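Local structure of squalene synthase HpnC (4HD1) at residues Y45-F50 against R90-T95; E75-F80 against L101-F106. The protein probably joins prenyl diphosphates head to head, as squalene and phytoene synthases do. All coordinates share one frame; numbering follows the deposited sequence.

Contact 1 (Y45-F50 against R90-T95). With SO4 (sulfate ion), chain B.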
loop_
_atom_site.group_PDB
_atom_site.type_symbol
_atom_site.label_atom_id
_atom_site.label_comp_id
_atom_site.label_asym_id
_atom_site.label_seq_id
_atom_site.Cartn_x
_atom_site.Cartn_y
_atom_site.Cartn_z
ATOM N N TYR A 45 -6.869 12.129 4.251
ATOM C CA TYR A 45 -5.931 12.550 5.285
ATOM C C TYR A 45 -5.996 11.660 6.518
ATOM O O TYR A 45 -4.952 11.289 7.060
ATOM C CB TYR A 45 -6.117 14.024 5.668
ATOM C CG TYR A 45 -5.831 14.996 4.544
ATOM C CD1 TYR A 45 -4.646 14.921 3.808
ATOM C CD2 TYR A 45 -6.740 16.004 4.223
ATOM C CE1 TYR A 45 -4.381 15.813 2.780
ATOM C CE2 TYR A 45 -6.482 16.904 3.194
ATOM C CZ TYR A 45 -5.303 16.802 2.473
ATOM O OH TYR A 45 -5.041 17.687 1.449
ATOM N N SER A 46 -7.201 11.290 6.945
ATOM C CA SER A 46 -7.326 10.447 8.141
ATOM C C SER A 46 -6.878 9.000 7.897
ATOM O O SER A 46 -6.279 8.376 8.777
ATOM C CB SER A 46 -8.743 10.487 8.714
ATOM O OG SER A 46 -9.682 9.991 7.781
ATOM N N VAL A 47 -7.159 8.470 6.707
ATOM C CA VAL A 47 -6.733 7.114 6.368
ATOM C C VAL A 47 -5.216 7.057 6.220
ATOM O O VAL A 47 -4.567 6.134 6.726
ATOM C CB VAL A 47 -7.438 6.585 5.111
ATOM C CG1 VAL A 47 -6.784 5.302 4.623
ATOM C CG2 VAL A 47 -8.911 6.350 5.413
ATOM N N TYR A 48 -4.653 8.059 5.553
ATOM C CA TYR A 48 -3.207 8.120 5.388
ATOM C C TYR A 48 -2.453 8.391 6.687
ATOM O O TYR A 48 -1.387 7.800 6.898
ATOM C CB TYR A 48 -2.813 9.070 4.259
ATOM C CG TYR A 48 -2.860 8.377 2.917
ATOM C CD1 TYR A 48 -1.732 7.730 2.405
ATOM C CD2 TYR A 48 -4.040 8.325 2.171
ATOM C CE1 TYR A 48 -1.772 7.078 1.180
ATOM C CE2 TYR A 48 -4.090 7.675 0.940
ATOM C CZ TYR A 48 -2.954 7.058 0.452
ATOM O OH TYR A 48 -2.990 6.410 -0.760
ATOM N N ALA A 49 -3.001 9.240 7.562
ATOM C CA ALA A 49 -2.418 9.417 8.898
ATOM C C ALA A 49 -2.412 8.083 9.640
ATOM O O ALA A 49 -1.426 7.738 10.276
ATOM C CB ALA A 49 -3.147 10.485 9.708
ATOM N N PHE A 50 -3.491 7.312 9.531
ATOM C CA PHE A 50 -3.507 5.969 10.109
ATOM C C PHE A 50 -2.356 5.091 9.580
ATOM O O PHE A 50 -1.686 4.419 10.363
ATOM C CB PHE A 50 -4.861 5.279 9.900
ATOM C CG PHE A 50 -4.847 3.816 10.262
ATOM C CD1 PHE A 50 -5.135 3.401 11.564
ATOM C CD2 PHE A 50 -4.514 2.854 9.311
ATOM C CE1 PHE A 50 -5.106 2.058 11.903
ATOM C CE2 PHE A 50 -4.476 1.511 9.645
ATOM C CZ PHE A 50 -4.774 1.113 10.942
ATOM N N ARG A 90 -9.764 10.384 16.343
ATOM C CA ARG A 90 -11.058 11.064 16.346
ATOM C C ARG A 90 -11.456 11.400 14.905
ATOM O O ARG A 90 -12.600 11.177 14.505
ATOM C CB ARG A 90 -11.043 12.315 17.232
ATOM C CG ARG A 90 -11.546 12.078 18.650
ATOM C CD ARG A 90 -11.544 13.343 19.506
ATOM N NE ARG A 90 -10.348 13.407 20.343
ATOM C CZ ARG A 90 -9.397 14.335 20.256
ATOM N NH1 ARG A 90 -9.490 15.324 19.380
ATOM N NH2 ARG A 90 -8.350 14.278 21.063
ATOM N N ALA A 91 -10.509 11.912 14.123
ATOM C CA ALA A 91 -10.757 12.157 12.707
ATOM C C ALA A 91 -11.112 10.846 11.989
ATOM O O ALA A 91 -12.112 10.785 11.263
ATOM C CB ALA A 91 -9.563 12.840 12.056
ATOM N N LEU A 92 -10.321 9.797 12.218
ATOM C CA LEU A 92 -10.603 8.488 11.624
ATOM C C LEU A 92 -11.994 7.961 12.001
ATOM O O LEU A 92 -12.713 7.437 11.148
ATOM C CB LEU A 92 -9.524 7.457 11.977
ATOM C CG LEU A 92 -9.514 6.192 11.107
ATOM C CD1 LEU A 92 -9.100 6.519 9.678
ATOM C CD2 LEU A 92 -8.605 5.122 11.696
ATOM N N GLN A 93 -12.352 8.112 13.274
ATOM C CA GLN A 93 -13.672 7.759 13.811
ATOM C C GLN A 93 -14.836 8.374 13.023
ATOM O O GLN A 93 -15.827 7.700 12.730
ATOM C CB GLN A 93 -13.745 8.229 15.258
ATOM C CG GLN A 93 -14.853 7.639 16.095
ATOM C CD GLN A 93 -14.629 7.933 17.567
ATOM O OE1 GLN A 93 -14.213 7.061 18.322
ATOM N NE2 GLN A 93 -14.870 9.175 17.973
ATOM N N PHE A 94 -14.713 9.658 12.699
ATOM C CA PHE A 94 -15.696 10.330 11.867
ATOM C C PHE A 94 -15.700 9.733 10.460
ATOM O O PHE A 94 -16.763 9.392 9.934
ATOM C CB PHE A 94 -15.429 11.831 11.811
ATOM C CG PHE A 94 -16.436 12.587 10.998
ATOM C CD1 PHE A 94 -17.745 12.758 11.468
ATOM C CD2 PHE A 94 -16.092 13.122 9.762
ATOM C CE1 PHE A 94 -18.689 13.454 10.718
ATOM C CE2 PHE A 94 -17.030 13.822 9.010
ATOM C CZ PHE A 94 -18.330 13.985 9.485
ATOM N N THR A 95 -14.509 9.600 9.876
ATOM C CA THR A 95 -14.333 8.977 8.564
ATOM C C THR A 95 -14.924 7.558 8.496
ATOM O O THR A 95 -15.699 7.266 7.586
ATOM C CB THR A 95 -12.852 8.986 8.133
ATOM O OG1 THR A 95 -12.437 10.340 7.891
ATOM C CG2 THR A 95 -12.645 8.163 6.872
HETATM S S SO4 B . -6.828 20.625 1.209
HETATM O O1 SO4 B . -8.061 21.337 0.770
HETATM O O2 SO4 B . -6.789 20.520 2.701
HETATM O O3 SO4 B . -6.778 19.232 0.686
HETATM O O4 SO4 B . -5.685 21.426 0.653
#
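S46 and T95 meet hydroxyl to hydroxyl where helix 41-56 crosses helix 87-99 in the all-helical fold of the squalene/phytoene synthase family: S46 OG and T95 OG1 lie 2.8 Å apart in a hydrogen bond whose donor could be either. S46 OG sits between its backbone N and carbonyl carbon (chi1 62°), on the side facing the other helix. H43 ties the pair down further, its carbonyl oxygen bonded to S46 OG and its ND1 to T95 OG1, so these two buried hydroxyls have polar partners on their own helix or across the crossing. Beside them L92 forks over the S46 backbone. Its CD1 rests 3.5 Å from S46 O and 4.3 Å from V47 CG2, while CD2 points to the F50 ring, reaching CD1 of F50 at 3.9 Å from an oblique direction. A91 CB approaches S46 CB at 4.2 Å, where the local axes come within 8.8 Å of each other. Y45 turns the other way, its ring directed at a sulfate, probably from the crystallisation liquor, whose O3 lies in the ring plane by OH; the modelled 2.4 Å between Y45 OH and sulfate O3 is doubtfully short. A phenylalanine here would probably leave sulfate O3 without its hydroxyl donor. R19 NE and the backbone N of A3, probably a tag residue, are also bonded to the ion. The N-to-C directions of segments 45-50 and 90-95 lie 127° apart. Helix 12-25 packs against Y45, A91 and T95, helix 137-146 takes V47, and helix 104-118 receives F50 and L92.

Contact 2 (E75-F80 against L101-F106)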
loop_
_atom_site.group_PDB
_atom_site.type_symbol
_atom_site.label_atom_id
_atom_site.label_comp_id
_atom_site.label_asym_id
_atom_site.label_seq_id
_atom_site.Cartn_x
_atom_site.Cartn_y
_atom_site.Cartn_z
ATOM N N GLU A 75 -6.435 1.240 19.816
ATOM C CA GLU A 75 -6.904 2.569 19.418
ATOM C C GLU A 75 -7.852 2.463 18.222
ATOM O O GLU A 75 -8.922 3.074 18.213
ATOM C CB GLU A 75 -5.715 3.489 19.101
ATOM C CG GLU A 75 -4.951 3.958 20.339
ATOM C CD GLU A 75 -3.488 4.299 20.074
ATOM O OE1 GLU A 75 -3.204 5.095 19.150
ATOM O OE2 GLU A 75 -2.612 3.781 20.808
ATOM N N LEU A 76 -7.459 1.663 17.232
ATOM C CA LEU A 76 -8.271 1.425 16.044
ATOM C C LEU A 76 -9.649 0.870 16.402
ATOM O O LEU A 76 -10.660 1.370 15.913
ATOM C CB LEU A 76 -7.538 0.492 15.070
ATOM C CG LEU A 76 -8.102 0.171 13.676
ATOM C CD1 LEU A 76 -9.092 -0.986 13.724
ATOM C CD2 LEU A 76 -8.700 1.388 12.973
ATOM N N ARG A 77 -9.685 -0.149 17.259
ATOM C CA ARG A 77 -10.957 -0.732 17.702
ATOM C C ARG A 77 -11.817 0.269 18.479
ATOM O O ARG A 77 -13.041 0.275 18.343
ATOM C CB ARG A 77 -10.739 -2.005 18.524
ATOM C CG ARG A 77 -9.855 -3.041 17.847
ATOM C CD ARG A 77 -9.918 -4.382 18.556
ATOM N NE ARG A 77 -10.666 -5.350 17.764
ATOM C CZ ARG A 77 -10.109 -6.246 16.957
ATOM N NH1 ARG A 77 -8.786 -6.319 16.842
ATOM N NH2 ARG A 77 -10.878 -7.078 16.268
ATOM N N ARG A 78 -11.171 1.114 19.279
ATOM C CA ARG A 78 -11.864 2.188 19.989
ATOM C C ARG A 78 -12.492 3.182 19.014
ATOM O O ARG A 78 -13.580 3.708 19.267
ATOM C CB ARG A 78 -10.923 2.903 20.962
ATOM C CG ARG A 78 -10.887 2.276 22.344
ATOM C CD ARG A 78 -10.106 3.121 23.339
ATOM N NE ARG A 78 -8.730 2.648 23.483
ATOM C CZ ARG A 78 -7.651 3.279 23.024
ATOM N NH1 ARG A 78 -7.759 4.440 22.385
ATOM N NH2 ARG A 78 -6.452 2.744 23.215
ATOM N N ALA A 79 -11.809 3.424 17.896
ATOM C CA ALA A 79 -12.312 4.327 16.866
ATOM C C ALA A 79 -13.546 3.765 16.151
ATOM O O ALA A 79 -14.356 4.523 15.629
ATOM C CB ALA A 79 -11.216 4.671 15.875
ATOM N N PHE A 80 -13.683 2.441 16.141
ATOM C CA PHE A 80 -14.890 1.780 15.638
ATOM C C PHE A 80 -15.994 1.684 16.683
ATOM O O PHE A 80 -17.150 1.420 16.347
ATOM C CB PHE A 80 -14.559 0.383 15.127
ATOM C CG PHE A 80 -14.133 0.355 13.694
ATOM C CD1 PHE A 80 -15.034 -0.005 12.697
ATOM C CD2 PHE A 80 -12.837 0.705 13.334
ATOM C CE1 PHE A 80 -14.644 -0.025 11.366
ATOM C CE2 PHE A 80 -12.443 0.692 12.007
ATOM C CZ PHE A 80 -13.349 0.329 11.020
ATOM N N LEU A 101 -16.823 2.532 6.531
ATOM C CA LEU A 101 -15.661 1.685 6.236
ATOM C C LEU A 101 -15.623 0.431 7.118
ATOM O O LEU A 101 -15.891 0.510 8.312
ATOM C CB LEU A 101 -14.354 2.475 6.383
ATOM C CG LEU A 101 -14.181 3.756 5.555
ATOM C CD1 LEU A 101 -12.874 4.443 5.915
ATOM C CD2 LEU A 101 -14.248 3.483 4.061
ATOM N N PRO A 102 -15.303 -0.733 6.524
ATOM C CA PRO A 102 -15.161 -1.954 7.321
ATOM C C PRO A 102 -13.845 -1.967 8.105
ATOM O O PRO A 102 -12.909 -1.246 7.748
ATOM C CB PRO A 102 -15.159 -3.059 6.257
ATOM C CG PRO A 102 -14.575 -2.400 5.059
ATOM C CD PRO A 102 -15.098 -0.990 5.086
HETATM N N MSE A 103 -13.777 -2.787 9.151
HETATM C CA MSE A 103 -12.600 -2.847 10.016
HETATM C C MSE A 103 -11.430 -3.649 9.433
HETATM O O MSE A 103 -10.269 -3.312 9.663
HETATM C CB MSE A 103 -12.982 -3.422 11.372
HETATM C CG MSE A 103 -12.186 -2.858 12.524
HETATM SE SE MSE A 103 -12.466 -3.929 14.121
HETATM C CE MSE A 103 -12.727 -2.516 15.421
ATOM N N GLU A 104 -11.741 -4.700 8.679
ATOM C CA GLU A 104 -10.720 -5.636 8.191
ATOM C C GLU A 104 -9.493 -4.988 7.508
ATOM O O GLU A 104 -8.360 -5.371 7.801
ATOM C CB GLU A 104 -11.341 -6.721 7.293
ATOM C CG GLU A 104 -10.381 -7.851 6.947
ATOM C CD GLU A 104 -10.916 -8.800 5.887
ATOM O OE1 GLU A 104 -11.520 -8.337 4.889
ATOM O OE2 GLU A 104 -10.717 -10.022 6.043
ATOM N N PRO A 105 -9.707 -4.013 6.602
ATOM C CA PRO A 105 -8.519 -3.442 5.954
ATOM C C PRO A 105 -7.560 -2.747 6.917
ATOM O O PRO A 105 -6.345 -2.832 6.731
ATOM C CB PRO A 105 -9.104 -2.433 4.965
ATOM C CG PRO A 105 -10.485 -2.929 4.699
ATOM C CD PRO A 105 -10.956 -3.506 6.000
ATOM N N PHE A 106 -8.098 -2.071 7.932
ATOM C CA PHE A 106 -7.265 -1.427 8.947
ATOM C C PHE A 106 -6.452 -2.457 9.733
ATOM O O PHE A 106 -5.241 -2.287 9.909
ATOM C CB PHE A 106 -8.113 -0.586 9.895
ATOM C CG PHE A 106 -8.732 0.614 9.245
ATOM C CD1 PHE A 106 -7.997 1.780 9.064
ATOM C CD2 PHE A 106 -10.054 0.582 8.817
ATOM C CE1 PHE A 106 -8.568 2.891 8.460
ATOM C CE2 PHE A 106 -10.630 1.689 8.220
ATOM C CZ PHE A 106 -9.887 2.847 8.039
#
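A Met-aromatic contact between M103, present as selenomethionine, and F80 joins helix 65-81 to the turn that leads into helix 104-118 of this all-helical fold. The M103 side chain lies along one face of the F80 ring, the two running past each other in opposite directions. Its CG stands almost over the ring centre, 3.6 Å from the F80 centroid and only 10° off the normal, a CH-pi contact; SE stays over the same face but farther off, at 4.8 Å from the F80 centroid. Bending at chi3 (-135°) brings the terminal methyl against helix 65-81, where M103 CE presses 3.4 Å from F80 CB and equally close to R77 CA. SE meanwhile sits over one face of the R77 guanidinium, the two side chains crossing at about a right angle, and the arginine's charge is paired with E73.

The rim of the F80 ring is directed at the turn. L101 O approaches F80 CE1 at 3.3 Å near the ring plane, with P102 O also at this edge, so the slightly positive ring hydrogens probably face carbonyl oxygens. F106 presents CD2 to the same rim, its plane tilted 72° from that of F80. L76 reaches across to F106 at about a right angle, CD2 of L76 lying 3.7 Å from F106 CB, and its other methyl abuts M103 CG. Helix 87-99 packs beside this cluster, with I96 touching F80 and F106 and T95 touching L101, while L142 of helix 137-146 touches P105 and F106.

Contacts 1 and 2 have their centres 10 Å apart and run into one another through F50. Its CE2 lies 3.6 Å from F106 CD1, the two rings meeting edge-to-face, and its CE1 lies 3.8 Å from L76 CD2, so one apolar cluster spans both. A second seam runs between helices 65-81 and 87-99, where Q93 CG packs 3.2 Å from A79 O. Along the chain the segments alternate, 45-50, 75-80, 90-95 and 101-106, so the two contacts cross, joining helices 41-56, 65-81, 87-99 and 104-118. The bound sulfate lies at the Y45 end of contact 1.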